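Local coordinates for Ycf48-like protein (Thermosynechococcus elongatus, PDB 5OJ5), which probably acts as an assembly factor in the early steps of photosystem II assembly and in replacement of photodamaged D1, and binds the C-terminal extension of D1, at residues Val311-Tyr316 and Lys332-Arg337; Thr159-Ile164 and Gln179-Val184; Gly244-Phe249 and Gly259-Pro264; Ala276-Asn281 and Ile318-Pro323. All blocks are in the same frame, centred on the assembly; numbering follows the deposited sequence.

Contact 1 (Val311-Tyr316 and Lys332-Arg337); sequences VPSNFY and KGILLR
Lys332 makes contact only near its end, CE lying 3.9 Å from Pro312 O. Pro312 itself is the centre of an inverse gamma turn, closed by a weak bond from Ser313 N to Val311 O, a tight bend just before Ser313. Ile334, next to take part, divides its two branches between two partners. Ile334 CG2 meets Val311 CG1 at 3.9 Å, the two side chains sliding past each other in opposite directions. With chi1 at -67°, CG1 sits beside the backbone N, and Ile334 CD1 comes 3.9 Å from Ser313 CB. Further along, Leu336 crosses Phe315 at about a right angle: its CD1 is 4.0 Å from the centroid of the Phe315 ring and only 21° off the ring normal, a CH-pi contact over the face. The opposite face has Ser313 O above its centre. The pairing ties the loop leading into the innermost strand, 317-320, to strand 334-338 of the same propeller blade, the one that strand 47-51 completes from the N-terminal side. Polar groups look elsewhere: Ser313 OG donates to Asn314 O at 2.7 Å and also bonds Gln331 N, while backbone bonds link Ser313 to Gly290 and Phe315 to Gly287. Between the two segments themselves, cohesion therefore rests on aliphatic carbons packed against a ring face and against each other, without directional polar bonds.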
loop_
_atom_site.group_PDB
_atom_site.type_symbol
_atom_site.label_atom_id
_atom_site.label_comp_id
_atom_site.label_asym_id
_atom_site.label_seq_id
_atom_site.Cartn_x
_atom_site.Cartn_y
_atom_site.Cartn_z
ATOM N N VAL A 311 -16.814 6.744 -10.917
ATOM C CA VAL A 311 -16.413 7.229 -9.596
ATOM C C VAL A 311 -15.374 8.335 -9.787
ATOM O O VAL A 311 -14.300 8.064 -10.346
ATOM C CB VAL A 311 -15.863 6.102 -8.705
ATOM C CG1 VAL A 311 -15.406 6.613 -7.305
ATOM C CG2 VAL A 311 -16.873 4.968 -8.545
ATOM N N PRO A 312 -15.615 9.567 -9.286
ATOM C CA PRO A 312 -14.659 10.677 -9.556
ATOM C C PRO A 312 -13.428 10.620 -8.660
ATOM O O PRO A 312 -13.263 11.427 -7.731
ATOM C CB PRO A 312 -15.514 11.919 -9.266
ATOM C CG PRO A 312 -16.438 11.486 -8.197
ATOM C CD PRO A 312 -16.796 10.042 -8.530
ATOM N N SER A 313 -12.537 9.672 -8.945
ATOM C CA SER A 313 -11.384 9.474 -8.086
ATOM C C SER A 313 -10.296 8.721 -8.844
ATOM O O SER A 313 -10.582 7.826 -9.664
ATOM C CB SER A 313 -11.804 8.662 -6.861
ATOM O OG SER A 313 -10.762 8.555 -5.910
ATOM N N ASN A 314 -9.043 9.066 -8.525
ATOM C CA ASN A 314 -7.936 8.157 -8.762
ATOM C C ASN A 314 -8.022 7.017 -7.757
ATOM O O ASN A 314 -8.484 7.187 -6.617
ATOM C CB ASN A 314 -6.605 8.877 -8.577
ATOM C CG ASN A 314 -6.450 10.072 -9.486
ATOM O OD1 ASN A 314 -6.947 10.084 -10.611
ATOM N ND2 ASN A 314 -5.700 11.062 -9.019
ATOM N N PHE A 315 -7.558 5.849 -8.140
ATOM C CA PHE A 315 -7.555 4.684 -7.268
ATOM C C PHE A 315 -6.089 4.347 -6.980
ATOM O O PHE A 315 -5.362 3.850 -7.848
ATOM C CB PHE A 315 -8.300 3.531 -7.910
ATOM C CG PHE A 315 -9.735 3.793 -8.084
ATOM C CD1 PHE A 315 -10.512 4.302 -7.053
ATOM C CD2 PHE A 315 -10.320 3.470 -9.318
ATOM C CE1 PHE A 315 -11.891 4.531 -7.261
ATOM C CE2 PHE A 315 -11.646 3.659 -9.523
ATOM C CZ PHE A 315 -12.434 4.194 -8.505
ATOM N N TYR A 316 -5.630 4.690 -5.778
ATOM C CA TYR A 316 -4.208 4.780 -5.388
ATOM C C TYR A 316 -3.632 3.496 -4.866
ATOM O O TYR A 316 -2.423 3.296 -4.971
ATOM C CB TYR A 316 -3.961 5.785 -4.230
ATOM C CG TYR A 316 -4.199 7.185 -4.676
ATOM C CD1 TYR A 316 -3.254 7.876 -5.441
ATOM C CD2 TYR A 316 -5.415 7.796 -4.424
ATOM C CE1 TYR A 316 -3.496 9.188 -5.876
ATOM C CE2 TYR A 316 -5.673 9.057 -4.860
ATOM C CZ TYR A 316 -4.719 9.754 -5.587
ATOM O OH TYR A 316 -5.005 11.030 -6.017
ATOM N N LYS A 332 -10.358 11.793 -1.263
ATOM C CA LYS A 332 -11.448 12.519 -0.640
ATOM C C LYS A 332 -12.407 11.605 0.109
ATOM O O LYS A 332 -13.628 11.791 0.087
ATOM C CB LYS A 332 -12.189 13.403 -1.643
ATOM C CG LYS A 332 -13.341 12.815 -2.506
ATOM C CD LYS A 332 -13.864 13.723 -3.621
ATOM C CE LYS A 332 -14.750 12.880 -4.460
ATOM N NZ LYS A 332 -16.006 13.591 -4.338
ATOM N N GLY A 333 -11.869 10.607 0.786
ATOM C CA GLY A 333 -12.695 9.723 1.581
ATOM C C GLY A 333 -13.404 8.618 0.839
ATOM O O GLY A 333 -14.203 7.891 1.445
ATOM N N ILE A 334 -13.142 8.465 -0.440
ATOM C CA ILE A 334 -13.753 7.397 -1.214
ATOM C C ILE A 334 -12.989 6.099 -0.987
ATOM O O ILE A 334 -11.744 6.062 -1.022
ATOM C CB ILE A 334 -13.753 7.765 -2.699
ATOM C CG1 ILE A 334 -14.702 8.972 -2.920
ATOM C CG2 ILE A 334 -14.127 6.535 -3.569
ATOM C CD1 ILE A 334 -14.613 9.579 -4.279
ATOM N N LEU A 335 -13.751 5.037 -0.736
ATOM C CA LEU A 335 -13.281 3.677 -0.607
ATOM C C LEU A 335 -14.050 2.810 -1.604
ATOM O O LEU A 335 -15.232 3.016 -1.757
ATOM C CB LEU A 335 -13.649 3.356 0.854
ATOM C CG LEU A 335 -13.065 2.091 1.425
ATOM C CD1 LEU A 335 -11.545 2.104 1.352
ATOM C CD2 LEU A 335 -13.524 1.969 2.882
ATOM N N LEU A 336 -13.417 1.819 -2.205
ATOM C CA LEU A 336 -14.183 0.721 -2.792
ATOM C C LEU A 336 -14.002 -0.496 -1.911
ATOM O O LEU A 336 -12.887 -0.754 -1.423
ATOM C CB LEU A 336 -13.707 0.376 -4.198
ATOM C CG LEU A 336 -13.579 1.537 -5.184
ATOM C CD1 LEU A 336 -13.070 0.998 -6.544
ATOM C CD2 LEU A 336 -14.842 2.300 -5.293
ATOM N N ARG A 337 -15.069 -1.267 -1.722
ATOM C CA ARG A 337 -15.066 -2.475 -0.895
ATOM C C ARG A 337 -15.432 -3.680 -1.764
ATOM O O ARG A 337 -16.397 -3.636 -2.530
ATOM C CB ARG A 337 -16.069 -2.353 0.253
ATOM C CG ARG A 337 -16.083 -3.575 1.170
ATOM C CD ARG A 337 -17.003 -3.328 2.361
ATOM N NE ARG A 337 -18.387 -3.536 1.983
ATOM C CZ ARG A 337 -19.022 -4.708 2.048
ATOM N NH1 ARG A 337 -18.416 -5.798 2.466
ATOM N NH2 ARG A 337 -20.269 -4.795 1.656
#

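Contact 2 (Thr159-Ile164 and Gln179-Val184); sequences TNVGAI and QEAIGV
With chi1 at -65°, Val161 sets CG1 beside its backbone N and CG2 between N and the carbonyl carbon, which spreads the two methyls toward different partners: CG2 lies 3.8 Å from Ala181 CB, and CG1 lies 4.0 Å from Val184 CG2. Ile182 has CG1 between its own N and carbonyl carbon (chi1 61°), and this brings the CG1 methylene to 3.4 Å from Val161 O. Val161 O also accepts the hydrogen bond that joins the segments, from Ile182 N at 2.9 Å, nearly straight at 169°, the donor being tilted somewhat from the carbonyl plane. Thr159-Gly162 is a type I beta turn linking strands 154-159 and 164-167 within one propeller blade, whereas Gln179-Val184 belongs to the crossing from the outer strand 175-178 to the innermost strand 187-190 of the next blade. The crossing chain thus runs over the turn of the blade it is leaving. Trp216, inside the arginine-rich patch, receives Ile182 against its side chain and bonds Gly162 O through NE1. CA-H...O contacts add to this at the turn's central residues: Val161 CA approaches Gly183 O at 3.3 Å, and Val184 CA approaches Asn160 O at 3.4 Å. Within the turn, Gly162 N bonds Thr159 O, and Thr159 OG1 accepts from Ala163 N at 3.2 Å while also bonding Pro141 O.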
loop_
_atom_site.group_PDB
_atom_site.type_symbol
_atom_site.label_atom_id
_atom_site.label_comp_id
_atom_site.label_asym_id
_atom_site.label_seq_id
_atom_site.Cartn_x
_atom_site.Cartn_y
_atom_site.Cartn_z
ATOM N N THR A 159 12.037 4.301 7.163
ATOM C CA THR A 159 11.836 5.736 6.978
ATOM C C THR A 159 11.665 6.090 5.524
ATOM O O THR A 159 11.884 5.282 4.629
ATOM C CB THR A 159 12.964 6.566 7.596
ATOM O OG1 THR A 159 14.111 6.478 6.756
ATOM C CG2 THR A 159 13.292 6.127 9.034
ATOM N N ASN A 160 11.310 7.362 5.284
ATOM C CA ASN A 160 11.085 7.830 3.924
ATOM C C ASN A 160 12.328 7.778 3.047
ATOM O O ASN A 160 12.178 7.804 1.815
ATOM C CB ASN A 160 10.454 9.217 3.912
ATOM C CG ASN A 160 11.317 10.242 4.440
ATOM O OD1 ASN A 160 12.162 10.019 5.262
ATOM N ND2 ASN A 160 11.097 11.459 3.969
ATOM N N VAL A 161 13.521 7.679 3.639
ATOM C CA VAL A 161 14.758 7.566 2.911
ATOM C C VAL A 161 15.377 6.187 3.075
ATOM O O VAL A 161 16.561 5.977 2.773
ATOM C CB VAL A 161 15.749 8.684 3.247
ATOM C CG1 VAL A 161 15.165 10.031 2.780
ATOM C CG2 VAL A 161 16.110 8.698 4.717
ATOM N N GLY A 162 14.574 5.189 3.492
ATOM C CA GLY A 162 15.012 3.820 3.439
ATOM C C GLY A 162 15.844 3.349 4.603
ATOM O O GLY A 162 16.400 2.247 4.532
ATOM N N ALA A 163 15.935 4.103 5.714
ATOM C CA ALA A 163 16.577 3.531 6.901
ATOM C C ALA A 163 15.612 2.530 7.528
ATOM O O ALA A 163 14.399 2.755 7.542
ATOM C CB ALA A 163 16.942 4.653 7.888
ATOM N N ILE A 164 16.142 1.386 7.951
ATOM C CA ILE A 164 15.332 0.261 8.402
ATOM C C ILE A 164 15.714 -0.071 9.839
ATOM O O ILE A 164 16.901 -0.240 10.143
ATOM C CB ILE A 164 15.538 -0.982 7.515
ATOM C CG1 ILE A 164 15.276 -0.650 6.051
ATOM C CG2 ILE A 164 14.672 -2.141 8.026
ATOM C CD1 ILE A 164 15.453 -1.839 5.103
ATOM N N GLN A 179 21.296 1.817 7.794
ATOM C CA GLN A 179 21.450 3.243 8.055
ATOM C C GLN A 179 21.907 4.010 6.837
ATOM O O GLN A 179 21.993 5.245 6.897
ATOM C CB GLN A 179 22.494 3.466 9.160
ATOM C CG GLN A 179 22.030 2.904 10.463
ATOM C CD GLN A 179 22.928 3.265 11.614
ATOM O OE1 GLN A 179 22.891 4.381 12.100
ATOM N NE2 GLN A 179 23.713 2.303 12.077
ATOM N N GLU A 180 22.162 3.342 5.714
ATOM C CA GLU A 180 22.632 4.031 4.502
ATOM C C GLU A 180 21.397 4.476 3.738
ATOM O O GLU A 180 20.718 3.664 3.089
ATOM C CB GLU A 180 23.490 3.075 3.672
ATOM C CG GLU A 180 24.724 2.620 4.352
ATOM C CD GLU A 180 24.693 1.150 4.658
ATOM O OE1 GLU A 180 25.726 0.486 4.377
ATOM O OE2 GLU A 180 23.645 0.685 5.210
ATOM N N ALA A 181 21.059 5.751 3.869
ATOM C CA ALA A 181 19.854 6.295 3.246
ATOM C C ALA A 181 19.979 6.329 1.728
ATOM O O ALA A 181 21.070 6.543 1.186
ATOM C CB ALA A 181 19.642 7.712 3.787
ATOM N N ILE A 182 18.833 6.220 1.047
ATOM C CA ILE A 182 18.735 6.113 -0.414
ATOM C C ILE A 182 17.876 7.192 -1.072
ATOM O O ILE A 182 17.400 6.995 -2.221
ATOM C CB ILE A 182 18.247 4.724 -0.846
ATOM C CG1 ILE A 182 16.848 4.416 -0.284
ATOM C CG2 ILE A 182 19.261 3.683 -0.446
ATOM C CD1 ILE A 182 16.202 3.163 -0.928
ATOM N N GLY A 183 17.681 8.321 -0.432
ATOM C CA GLY A 183 16.816 9.347 -1.010
ATOM C C GLY A 183 15.362 8.992 -0.817
ATOM O O GLY A 183 15.007 7.910 -0.314
ATOM N N VAL A 184 14.494 9.948 -1.112
ATOM C CA VAL A 184 13.072 9.780 -0.803
ATOM C C VAL A 184 12.451 8.813 -1.773
ATOM O O VAL A 184 12.359 9.081 -2.955
ATOM C CB VAL A 184 12.356 11.143 -0.798
ATOM C CG1 VAL A 184 10.891 10.943 -0.439
ATOM C CG2 VAL A 184 12.992 12.127 0.225
#

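Contact 3 (Gly244-Phe249 and Gly259-Pro264)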
loop_
_atom_site.group_PDB
_atom_site.type_symbol
_atom_site.label_atom_id
_atom_site.label_comp_id
_atom_site.label_asym_id
_atom_site.label_seq_id
_atom_site.Cartn_x
_atom_site.Cartn_y
_atom_site.Cartn_z
ATOM N N GLY A 244 3.072 6.031 -18.242
ATOM C CA GLY A 244 2.335 5.907 -19.475
ATOM C C GLY A 244 1.516 4.663 -19.581
ATOM O O GLY A 244 1.196 4.235 -20.694
ATOM N N GLY A 245 1.183 4.046 -18.459
ATOM C CA GLY A 245 0.197 2.981 -18.445
ATOM C C GLY A 245 0.738 1.639 -18.866
ATOM O O GLY A 245 0.017 0.856 -19.488
ATOM N N LYS A 246 1.984 1.321 -18.524
ATOM C CA LYS A 246 2.551 0.047 -18.901
ATOM C C LYS A 246 2.988 -0.723 -17.656
ATOM O O LYS A 246 3.309 -0.141 -16.630
ATOM C CB LYS A 246 3.732 0.242 -19.862
ATOM C CG LYS A 246 3.471 1.165 -21.026
ATOM C CD LYS A 246 2.552 0.560 -22.026
ATOM C CE LYS A 246 2.266 1.528 -23.177
ATOM N NZ LYS A 246 0.947 2.197 -22.917
ATOM N N ILE A 247 3.016 -2.047 -17.780
ATOM C CA ILE A 247 3.418 -2.930 -16.682
ATOM C C ILE A 247 4.326 -4.037 -17.199
ATOM O O ILE A 247 4.346 -4.327 -18.397
ATOM C CB ILE A 247 2.235 -3.533 -15.886
ATOM C CG1 ILE A 247 1.540 -4.620 -16.708
ATOM C CG2 ILE A 247 1.293 -2.461 -15.428
ATOM C CD1 ILE A 247 0.404 -5.321 -15.964
ATOM N N ALA A 248 5.077 -4.663 -16.287
ATOM C CA ALA A 248 5.877 -5.837 -16.620
ATOM C C ALA A 248 6.102 -6.694 -15.384
ATOM O O ALA A 248 5.904 -6.253 -14.244
ATOM C CB ALA A 248 7.230 -5.451 -17.251
ATOM N N PHE A 249 6.511 -7.941 -15.618
ATOM C CA PHE A 249 6.769 -8.919 -14.571
ATOM C C PHE A 249 8.156 -9.508 -14.761
ATOM O O PHE A 249 8.610 -9.730 -15.891
ATOM C CB PHE A 249 5.745 -10.066 -14.638
ATOM C CG PHE A 249 4.331 -9.604 -14.465
ATOM C CD1 PHE A 249 3.799 -9.498 -13.204
ATOM C CD2 PHE A 249 3.558 -9.218 -15.543
ATOM C CE1 PHE A 249 2.477 -9.044 -13.019
ATOM C CE2 PHE A 249 2.244 -8.767 -15.360
ATOM C CZ PHE A 249 1.710 -8.677 -14.088
ATOM N N GLY A 259 10.195 -9.318 -18.357
ATOM C CA GLY A 259 9.422 -9.725 -19.510
ATOM C C GLY A 259 8.975 -8.560 -20.372
ATOM O O GLY A 259 9.391 -7.415 -20.196
ATOM N N GLU A 260 8.113 -8.881 -21.338
ATOM C CA GLU A 260 7.596 -7.880 -22.261
ATOM C C GLU A 260 6.824 -6.779 -21.545
ATOM O O GLU A 260 6.158 -6.990 -20.532
ATOM C CB GLU A 260 6.694 -8.536 -23.327
ATOM C CG GLU A 260 5.198 -8.667 -22.951
ATOM C CD GLU A 260 4.327 -9.448 -23.957
ATOM O OE1 GLU A 260 4.188 -10.679 -23.796
ATOM O OE2 GLU A 260 3.760 -8.826 -24.891
ATOM N N LEU A 261 6.919 -5.588 -22.095
ATOM C CA LEU A 261 6.185 -4.456 -21.576
ATOM C C LEU A 261 4.738 -4.551 -22.052
ATOM O O LEU A 261 4.481 -4.557 -23.256
ATOM C CB LEU A 261 6.894 -3.184 -22.043
ATOM C CG LEU A 261 6.469 -1.906 -21.327
ATOM C CD1 LEU A 261 6.668 -1.985 -19.805
ATOM C CD2 LEU A 261 7.181 -0.711 -21.921
ATOM N N LEU A 262 3.796 -4.659 -21.118
ATOM C CA LEU A 262 2.384 -4.841 -21.413
ATOM C C LEU A 262 1.650 -3.515 -21.315
ATOM O O LEU A 262 2.009 -2.634 -20.527
ATOM C CB LEU A 262 1.757 -5.829 -20.432
ATOM C CG LEU A 262 2.361 -7.221 -20.428
ATOM C CD1 LEU A 262 1.946 -8.015 -19.202
ATOM C CD2 LEU A 262 1.982 -7.965 -21.710
ATOM N N SER A 263 0.618 -3.372 -22.152
ATOM C CA SER A 263 -0.253 -2.201 -22.158
ATOM C C SER A 263 -1.651 -2.702 -21.849
ATOM O O SER A 263 -2.415 -3.063 -22.761
ATOM C CB SER A 263 -0.237 -1.525 -23.521
ATOM O OG SER A 263 1.090 -1.240 -23.884
ATOM N N PRO A 264 -2.024 -2.742 -20.579
ATOM C CA PRO A 264 -3.348 -3.283 -20.221
ATOM C C PRO A 264 -4.524 -2.539 -20.842
ATOM O O PRO A 264 -5.533 -3.184 -21.160
ATOM C CB PRO A 264 -3.331 -3.170 -18.690
ATOM C CG PRO A 264 -1.899 -3.358 -18.350
ATOM C CD PRO A 264 -1.154 -2.590 -19.405
HETATM O O HOH W 1 6.271 -8.682 -18.414
#
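Ile247 and Leu262 form an antiparallel hydrogen-bonded pair, a single beta bridge through which Gly259-Pro264 lies along the outer edge of strand 246-251, in the place that a fourth strand takes in the other propeller blades. The centre is tight. Leu262 N donates to Ile247 O at 2.8 Å with an angle of 170°, and Ile247 N returns a bond to Leu262 O at 3.0 Å. On one side of this bridge Ile247 is the principal apolar group: chi1 of 74° puts CG1 between the backbone N and the carbonyl carbon, where it meets Leu262 CB, and CD1 carries on to 3.9 Å from Pro264 CG. Trp302 touches both Ile247 and Pro264. Leu262 in turn reaches Phe249 at about a right angle, its CD1 lying in the plane of that ring at the edge, 3.9 Å from CE2. Leu261 leans the other way, with CD1 3.7 Å from Lys246 CB. The amine of Lys246 turns back to Gly244 O and is also held by Asn268 OD1. Toward the exposed Gly259 and Glu260 the fit is looser. The chains separate enough to admit a water in place of a direct bond, and a last backbone bond, Gly259 N to Phe249 O, closes that end. The water accepts from Phe249 N at 2.9 Å and donates to Glu260 O at 2.7 Å.

Contact 4 (Ala276-Asn281 and Ile318-Pro323)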
loop_
_atom_site.group_PDB
_atom_site.type_symbol
_atom_site.label_atom_id
_atom_site.label_comp_id
_atom_site.label_asym_id
_atom_site.label_seq_id
_atom_site.Cartn_x
_atom_site.Cartn_y
_atom_site.Cartn_z
ATOM N N ALA A 276 -2.456 -5.432 -7.367
ATOM C CA ALA A 276 -2.516 -6.398 -6.285
ATOM C C ALA A 276 -3.259 -7.639 -6.705
ATOM O O ALA A 276 -4.200 -7.579 -7.500
ATOM C CB ALA A 276 -3.188 -5.804 -5.035
ATOM N N TYR A 277 -2.863 -8.765 -6.134
ATOM C CA TYR A 277 -3.459 -10.058 -6.413
ATOM C C TYR A 277 -4.532 -10.396 -5.385
ATOM O O TYR A 277 -4.284 -10.352 -4.177
ATOM C CB TYR A 277 -2.404 -11.162 -6.389
ATOM C CG TYR A 277 -1.420 -11.128 -7.531
ATOM C CD1 TYR A 277 -1.465 -12.104 -8.516
ATOM C CD2 TYR A 277 -0.439 -10.120 -7.635
ATOM C CE1 TYR A 277 -0.558 -12.085 -9.562
ATOM C CE2 TYR A 277 0.452 -10.104 -8.706
ATOM C CZ TYR A 277 0.395 -11.086 -9.657
ATOM O OH TYR A 277 1.310 -11.043 -10.687
ATOM N N ARG A 278 -5.708 -10.770 -5.847
ATOM C CA ARG A 278 -6.707 -11.349 -4.947
ATOM C C ARG A 278 -6.439 -12.829 -4.726
ATOM O O ARG A 278 -6.689 -13.355 -3.633
ATOM C CB ARG A 278 -8.123 -11.135 -5.522
ATOM C CG ARG A 278 -9.188 -11.563 -4.532
ATOM C CD ARG A 278 -10.595 -11.330 -5.061
ATOM N NE ARG A 278 -10.948 -12.195 -6.175
ATOM C CZ ARG A 278 -11.396 -13.441 -6.050
ATOM N NH1 ARG A 278 -11.577 -13.946 -4.832
ATOM N NH2 ARG A 278 -11.688 -14.131 -7.135
ATOM N N THR A 279 -5.988 -13.518 -5.785
ATOM C CA THR A 279 -5.660 -14.930 -5.776
ATOM C C THR A 279 -4.415 -15.062 -6.638
ATOM O O THR A 279 -4.005 -14.091 -7.276
ATOM C CB THR A 279 -6.782 -15.769 -6.412
ATOM O OG1 THR A 279 -6.831 -15.474 -7.801
ATOM C CG2 THR A 279 -8.119 -15.520 -5.721
ATOM N N PRO A 280 -3.818 -16.244 -6.751
ATOM C CA PRO A 280 -2.629 -16.347 -7.601
ATOM C C PRO A 280 -2.876 -15.973 -9.050
ATOM O O PRO A 280 -1.942 -15.503 -9.706
ATOM C CB PRO A 280 -2.206 -17.820 -7.449
ATOM C CG PRO A 280 -2.660 -18.196 -6.085
ATOM C CD PRO A 280 -3.948 -17.416 -5.861
ATOM N N ASN A 281 -4.094 -16.162 -9.590
ATOM C CA ASN A 281 -4.344 -15.847 -10.998
ATOM C C ASN A 281 -5.140 -14.564 -11.229
ATOM O O ASN A 281 -5.169 -14.068 -12.362
ATOM C CB ASN A 281 -5.116 -17.007 -11.636
ATOM C CG ASN A 281 -4.313 -18.272 -11.683
ATOM O OD1 ASN A 281 -3.092 -18.245 -11.840
ATOM N ND2 ASN A 281 -4.989 -19.392 -11.545
ATOM N N ILE A 318 -4.563 -0.739 -3.593
ATOM C CA ILE A 318 -5.433 -1.903 -3.488
ATOM C C ILE A 318 -4.932 -2.752 -2.327
ATOM O O ILE A 318 -3.765 -3.140 -2.321
ATOM C CB ILE A 318 -5.391 -2.757 -4.775
ATOM C CG1 ILE A 318 -5.695 -1.939 -6.047
ATOM C CG2 ILE A 318 -6.336 -3.981 -4.608
ATOM C CD1 ILE A 318 -5.189 -2.684 -7.293
ATOM N N LEU A 319 -5.804 -3.086 -1.388
ATOM C CA LEU A 319 -5.441 -3.887 -0.218
ATOM C C LEU A 319 -6.374 -5.083 -0.152
ATOM O O LEU A 319 -7.556 -4.914 0.139
ATOM C CB LEU A 319 -5.565 -3.050 1.054
ATOM C CG LEU A 319 -4.575 -1.894 1.156
ATOM C CD1 LEU A 319 -4.818 -1.072 2.397
ATOM C CD2 LEU A 319 -3.101 -2.399 1.235
ATOM N N PHE A 320 -5.856 -6.275 -0.365
ATOM C CA PHE A 320 -6.621 -7.502 -0.145
ATOM C C PHE A 320 -6.189 -8.094 1.178
ATOM O O PHE A 320 -4.997 -8.279 1.420
ATOM C CB PHE A 320 -6.410 -8.525 -1.256
ATOM C CG PHE A 320 -7.195 -8.188 -2.504
ATOM C CD1 PHE A 320 -8.561 -8.309 -2.505
ATOM C CD2 PHE A 320 -6.537 -7.761 -3.667
ATOM C CE1 PHE A 320 -9.286 -7.993 -3.662
ATOM C CE2 PHE A 320 -7.255 -7.447 -4.791
ATOM C CZ PHE A 320 -8.618 -7.561 -4.782
ATOM N N PHE A 321 -7.143 -8.375 2.023
ATOM C CA PHE A 321 -6.903 -9.052 3.292
ATOM C C PHE A 321 -7.138 -10.553 3.219
ATOM O O PHE A 321 -6.526 -11.305 3.980
ATOM C CB PHE A 321 -7.752 -8.395 4.389
ATOM C CG PHE A 321 -7.344 -6.986 4.613
ATOM C CD1 PHE A 321 -6.219 -6.719 5.400
ATOM C CD2 PHE A 321 -7.978 -5.930 3.989
ATOM C CE1 PHE A 321 -5.749 -5.438 5.554
ATOM C CE2 PHE A 321 -7.488 -4.609 4.140
ATOM C CZ PHE A 321 -6.379 -4.383 4.934
ATOM N N SER A 322 -7.942 -10.966 2.280
ATOM C CA SER A 322 -8.158 -12.373 1.971
ATOM C C SER A 322 -8.838 -12.394 0.616
ATOM O O SER A 322 -9.183 -11.338 0.089
ATOM C CB SER A 322 -9.088 -12.977 3.010
ATOM O OG SER A 322 -10.425 -12.576 2.792
ATOM N N PRO A 323 -9.102 -13.565 0.029
ATOM C CA PRO A 323 -9.806 -13.576 -1.259
ATOM C C PRO A 323 -11.206 -13.022 -1.226
ATOM O O PRO A 323 -11.752 -12.769 -2.298
ATOM C CB PRO A 323 -9.767 -15.043 -1.678
ATOM C CG PRO A 323 -8.483 -15.537 -1.088
ATOM C CD PRO A 323 -8.453 -14.863 0.284
#
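Arg278 lays CB over one face of the Phe320 ring, 3.8 Å from its centroid and 14° off the normal, a CH-pi contact. With CG anti to the backbone N (chi1 -173°), the chain runs on across the same ring face, Arg278 CG lying 3.7 Å from Phe320 CE1. Arg278 CD moves on toward the second partner and comes 3.3 Å from Pro323 O. The chain bends at chi3, which turns NE toward the carboxylate of Glu282, outside the two segments, for a salt bridge, and the turn at chi4 then brings Arg278 NH1 to Pro323 O, a hydrogen bond of 2.8 Å; this oxygen lies near the guanidinium plane. Thr279 CG2 sits over a face of the same group. The ring and guanidinium planes are 66° apart, so the two are not stacked; the contact with the ring face is made by CB and CG. Strands 272-277 and 317-320 are the innermost strands of adjacent propeller blades, and the contact crosses the seam between them. Further along that seam, Ala276 CB touches Ile318 CG2 at 3.7 Å and Phe320 CD2 at 4.1 Å. Tyr338 of strand 334-338 packs against both Arg278 and Phe320.

The four contacts sample different joints of the seven-bladed torus. Contacts 1 and 2 lie on opposite sides of its centre, 30 Å apart between centres, as do contacts 2 and 4 at 28 Å. Contacts 1 and 4 both reach the closing blade, contact 4 from the blade before it: their segments adjoin in sequence, cross along the chain and have centres 18 Å apart. Contact 3 touches contact 4 directly, Phe249 CE1 lying 3.3 Å from Tyr277 OH, where successive blades meet. Contacts 2 and 3 fall before and after the arginine-rich patch 202-226 in sequence, and each touches it, through Trp216 and Thr223 respectively, although their nearest atoms are about 18 Å apart.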